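Local structure of peptidase M16 inactive domain family protein (Pseudomonas fluorescens, 3GWB) at residues 47-50 with 54-57; 58-63 with 190-195. The protein is of unknown function but is related to the M16 zinc metallopeptidases, and is probably a non-catalytic member of that family. One frame throughout, in Å; residues are numbered along the deposited sequence.

Contact 1: 47-50 with 54-57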
loop_
_atom_site.group_PDB
_atom_site.type_symbol
_atom_site.label_atom_id
_atom_site.label_comp_id
_atom_site.label_asym_id
_atom_site.label_seq_id
_atom_site.Cartn_x
_atom_site.Cartn_y
_atom_site.Cartn_z
ATOM N N SER A 47 -21.116 -8.585 -5.222
ATOM C CA SER A 47 -22.525 -8.552 -5.599
ATOM C C SER A 47 -23.007 -9.954 -5.984
ATOM O O SER A 47 -24.209 -10.202 -6.088
ATOM C CB SER A 47 -22.753 -7.571 -6.764
ATOM O OG SER A 47 -22.097 -7.987 -7.955
ATOM N N GLN A 48 -22.064 -10.873 -6.183
ATOM C CA GLN A 48 -22.392 -12.247 -6.546
ATOM C C GLN A 48 -22.306 -13.169 -5.329
ATOM O O GLN A 48 -22.522 -14.373 -5.447
ATOM C CB GLN A 48 -21.439 -12.769 -7.629
ATOM C CG GLN A 48 -21.479 -12.026 -8.964
ATOM C CD GLN A 48 -22.868 -11.964 -9.584
ATOM O OE1 GLN A 48 -23.676 -12.885 -9.443
ATOM N NE2 GLN A 48 -23.142 -10.879 -10.296
ATOM N N ASP A 49 -21.992 -12.599 -4.169
ATOM C CA ASP A 49 -21.860 -13.367 -2.931
ATOM C C ASP A 49 -23.059 -14.242 -2.588
ATOM O O ASP A 49 -22.898 -15.372 -2.130
ATOM C CB ASP A 49 -21.598 -12.438 -1.737
ATOM C CG ASP A 49 -20.143 -12.021 -1.619
ATOM O OD1 ASP A 49 -19.283 -12.611 -2.312
ATOM O OD2 ASP A 49 -19.859 -11.104 -0.816
ATOM N N GLY A 50 -24.260 -13.716 -2.789
ATOM C CA GLY A 50 -25.439 -14.486 -2.454
ATOM C C GLY A 50 -25.541 -14.628 -0.946
ATOM O O GLY A 50 -25.458 -13.638 -0.215
ATOM N N GLY A 54 -18.569 -12.264 1.273
ATOM C CA GLY A 54 -17.126 -12.426 1.322
ATOM C C GLY A 54 -16.540 -13.579 0.512
ATOM O O GLY A 54 -15.324 -13.669 0.358
ATOM N N VAL A 55 -17.378 -14.465 -0.018
ATOM C CA VAL A 55 -16.842 -15.595 -0.772
ATOM C C VAL A 55 -16.144 -15.131 -2.055
ATOM O O VAL A 55 -15.134 -15.699 -2.459
ATOM C CB VAL A 55 -17.950 -16.644 -1.094
ATOM C CG1 VAL A 55 -18.942 -16.094 -2.112
ATOM C CG2 VAL A 55 -17.311 -17.925 -1.600
ATOM N N ALA A 56 -16.660 -14.074 -2.672
ATOM C CA ALA A 56 -16.062 -13.556 -3.897
ATOM C C ALA A 56 -14.657 -13.033 -3.638
ATOM O O ALA A 56 -13.717 -13.331 -4.374
ATOM C CB ALA A 56 -16.932 -12.439 -4.477
ATOM N N LEU A 57 -14.508 -12.258 -2.575
ATOM C CA LEU A 57 -13.204 -11.701 -2.277
ATOM C C LEU A 57 -12.220 -12.800 -1.881
ATOM O O LEU A 57 -11.050 -12.777 -2.266
ATOM C CB LEU A 57 -13.338 -10.656 -1.171
ATOM C CG LEU A 57 -12.274 -9.560 -1.182
ATOM C CD1 LEU A 57 -12.935 -8.200 -0.948
ATOM C CD2 LEU A 57 -11.216 -9.860 -0.129
HETATM O O HOH W 1 -17.021 -11.077 -1.488
#
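Asp49 turns its carboxylate toward Gly54 and Ala56 at the N-terminal end of helix 55-62, a compact case of an acidic side chain from the preceding loop taking backbone N-H groups at the helix start, those of the N-cap residue Gly54 and of Ala56. The loop after strand 35-42 folds Asp49 back against the start of the helix it leads into. The packed part is the carboxylate itself, with CG set beside its own backbone N (chi1 -81°). OD1 takes the Ala56 N-H at 3.0 Å from Ala56 N, nearly along its C-O axis and with an N-H...O angle of 157°. The same oxygen sits close to carbon: Ala56 CB lies 3.2 Å from OD1, and Val55 CG1 reaches to 3.5 Å from it. OD2 faces Gly54 N at 2.7 Å, a straight bond in the model but a less certain one, because the place of OD2 is in some doubt. The negative charge would be expected to suit the positive end of the helix dipole. Gly54 adopts a phi of 94°, easily reached without a side chain.

Away from the carboxylate the contact slackens. The end of Gln48 leads away from 54-57, its side chain packing on Phe187, Leu227 and Ile230, and the chain runs out to solvent at Gly50. Helix 181-191 covers the helical side, where Leu184 meets Val55 and Phe187 meets Ala56. A looser, water-mediated link carries OD1 on to the next residue: the water lies 2.9 Å from Asp49 OD1, to which it apparently donates, and accepts the Leu57 N-H at 3.0 Å from Leu57 N.

Contact 2: 58-63 with 190-195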
loop_
_atom_site.group_PDB
_atom_site.type_symbol
_atom_site.label_atom_id
_atom_site.label_comp_id
_atom_site.label_asym_id
_atom_site.label_seq_id
_atom_site.Cartn_x
_atom_site.Cartn_y
_atom_site.Cartn_z
ATOM N N LEU A 58 -12.703 -13.777 -1.125
ATOM C CA LEU A 58 -11.849 -14.870 -0.688
ATOM C C LEU A 58 -11.382 -15.713 -1.874
ATOM O O LEU A 58 -10.221 -16.114 -1.944
ATOM C CB LEU A 58 -12.606 -15.734 0.320
ATOM C CG LEU A 58 -11.821 -16.760 1.138
ATOM C CD1 LEU A 58 -10.565 -16.134 1.734
ATOM C CD2 LEU A 58 -12.739 -17.297 2.242
ATOM N N THR A 59 -12.281 -15.978 -2.813
ATOM C CA THR A 59 -11.921 -16.772 -3.977
ATOM C C THR A 59 -10.847 -16.032 -4.772
ATOM O O THR A 59 -9.847 -16.623 -5.179
ATOM C CB THR A 59 -13.144 -17.033 -4.903
ATOM O OG1 THR A 59 -14.172 -17.704 -4.168
ATOM C CG2 THR A 59 -12.743 -17.920 -6.086
ATOM N N ASN A 60 -11.047 -14.735 -4.979
ATOM C CA ASN A 60 -10.089 -13.944 -5.737
ATOM C C ASN A 60 -8.719 -13.874 -5.071
ATOM O O ASN A 60 -7.692 -13.833 -5.746
ATOM C CB ASN A 60 -10.635 -12.531 -5.964
ATOM C CG ASN A 60 -9.705 -11.682 -6.805
ATOM O OD1 ASN A 60 -8.852 -10.968 -6.279
ATOM N ND2 ASN A 60 -9.852 -11.769 -8.118
ATOM N N ALA A 61 -8.706 -13.869 -3.746
ATOM C CA ALA A 61 -7.460 -13.801 -2.999
ATOM C C ALA A 61 -6.717 -15.129 -3.022
ATOM O O ALA A 61 -5.491 -15.156 -2.918
ATOM C CB ALA A 61 -7.744 -13.401 -1.553
HETATM N N MSE A 62 -7.457 -16.224 -3.161
HETATM C CA MSE A 62 -6.856 -17.560 -3.162
HETATM C C MSE A 62 -6.315 -18.046 -4.510
HETATM O O MSE A 62 -5.663 -19.090 -4.573
HETATM C CB MSE A 62 -7.876 -18.573 -2.631
HETATM C CG MSE A 62 -8.236 -18.419 -1.142
HETATM SE SE MSE A 62 -6.982 -19.117 -0.047
HETATM C CE MSE A 62 -7.131 -20.869 -0.502
ATOM N N LEU A 63 -6.566 -17.296 -5.579
ATOM C CA LEU A 63 -6.117 -17.696 -6.911
ATOM C C LEU A 63 -4.641 -18.052 -6.989
ATOM O O LEU A 63 -4.286 -19.151 -7.419
ATOM C CB LEU A 63 -6.422 -16.595 -7.934
ATOM C CG LEU A 63 -7.893 -16.191 -8.107
ATOM C CD1 LEU A 63 -7.997 -15.089 -9.149
ATOM C CD2 LEU A 63 -8.726 -17.396 -8.534
ATOM N N LYS A 190 -18.361 -21.059 -11.404
ATOM C CA LYS A 190 -19.472 -20.237 -11.862
ATOM C C LYS A 190 -19.085 -18.811 -12.265
ATOM O O LYS A 190 -19.441 -18.340 -13.346
ATOM C CB LYS A 190 -20.532 -20.164 -10.759
ATOM C CG LYS A 190 -21.664 -19.183 -11.029
ATOM C CD LYS A 190 -22.778 -19.291 -9.976
ATOM C CE LYS A 190 -22.342 -18.784 -8.613
ATOM N NZ LYS A 190 -22.033 -17.323 -8.663
ATOM N N ALA A 191 -18.355 -18.130 -11.386
ATOM C CA ALA A 191 -17.975 -16.736 -11.613
ATOM C C ALA A 191 -16.726 -16.509 -12.451
ATOM O O ALA A 191 -16.562 -15.448 -13.055
ATOM C CB ALA A 191 -17.841 -16.022 -10.264
ATOM N N TYR A 192 -15.831 -17.486 -12.490
ATOM C CA TYR A 192 -14.627 -17.316 -13.287
ATOM C C TYR A 192 -14.721 -18.030 -14.630
ATOM O O TYR A 192 -13.719 -18.232 -15.318
ATOM C CB TYR A 192 -13.400 -17.774 -12.494
ATOM C CG TYR A 192 -12.983 -16.757 -11.442
ATOM C CD1 TYR A 192 -13.763 -16.546 -10.302
ATOM C CD2 TYR A 192 -11.849 -15.968 -11.616
ATOM C CE1 TYR A 192 -13.426 -15.575 -9.368
ATOM C CE2 TYR A 192 -11.499 -14.987 -10.680
ATOM C CZ TYR A 192 -12.297 -14.799 -9.563
ATOM O OH TYR A 192 -11.969 -13.825 -8.650
ATOM N N ALA A 193 -15.941 -18.401 -15.010
ATOM C CA ALA A 193 -16.174 -19.068 -16.288
ATOM C C ALA A 193 -15.778 -18.114 -17.422
ATOM O O ALA A 193 -15.946 -16.897 -17.318
ATOM C CB ALA A 193 -17.650 -19.475 -16.411
ATOM N N ALA A 194 -15.243 -18.673 -18.498
ATOM C CA ALA A 194 -14.801 -17.888 -19.643
ATOM C C ALA A 194 -15.871 -16.950 -20.202
ATOM O O ALA A 194 -15.570 -15.833 -20.621
ATOM C CB ALA A 194 -14.301 -18.821 -20.732
ATOM N N GLY A 195 -17.121 -17.399 -20.216
ATOM C CA GLY A 195 -18.181 -16.551 -20.732
ATOM C C GLY A 195 -18.477 -15.359 -19.837
ATOM O O GLY A 195 -19.205 -14.448 -20.233
#
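Tyr192 reaches across to Thr59, Asn60 and Leu63, joining the C-terminal end of helix 181-191 to the buried side of helix 55-62. It is the first residue past its own helix to leave helical backbone angles, and its CB points at the opposing helix. From CB, with CG anti to the carbonyl carbon (chi1 -76°), the ring is carried out toward 58-63. Two methyls meet it at its two edges, both obliquely and from the same side of the ring plane: Thr59 CG2 lies 4.1 Å from Tyr192 CE1, and Leu63 CD1 lies 3.8 Å from Tyr192 CE2. His188 stacks on this ring, and Phe42 and Ala95 touch Tyr192 as well. Beyond CZ, the hydroxyl OH arrives at Asn60, whose side chain crosses the tyrosine at about a right angle. Asn60 CB is 3.3 Å from OH, and ND2 donates to OH at 3.0 Å. That N-H is well directed (160°), and OH lies almost in the amide plane, which is tilted 32° from the ring.

Thr59 turns its own polar end elsewhere, OG1 bonding to Val55 O one turn earlier, so its methyl is what meets the ring. The Asn60 ND2 group also donates to Val96 O. With two acceptors for its two hydrogens, the buried amide is probably held in this rotation, and the phenol oxygen serves here as an acceptor.

Overall arrangement
Contacts 1 and 2 use successive parts of one helix, 55-62: the first holds its N-terminal end, the second ties its later turns to the end of helix 181-191. Their centres lie about 10 Å apart, on the same side of the chain's centre, and helix 181-191 flanks both. In active M16 peptidases the corresponding helix carries the zinc-binding HXXEH motif; by sequence, its place here is probably taken by residues 57-61, Leu-Leu-Thr-Asn-Ala, which lack the histidines and glutamate. Asn60, gripped in contact 2, would then stand where the catalytic glutamate would be, consistent with an inactive domain that keeps the fold.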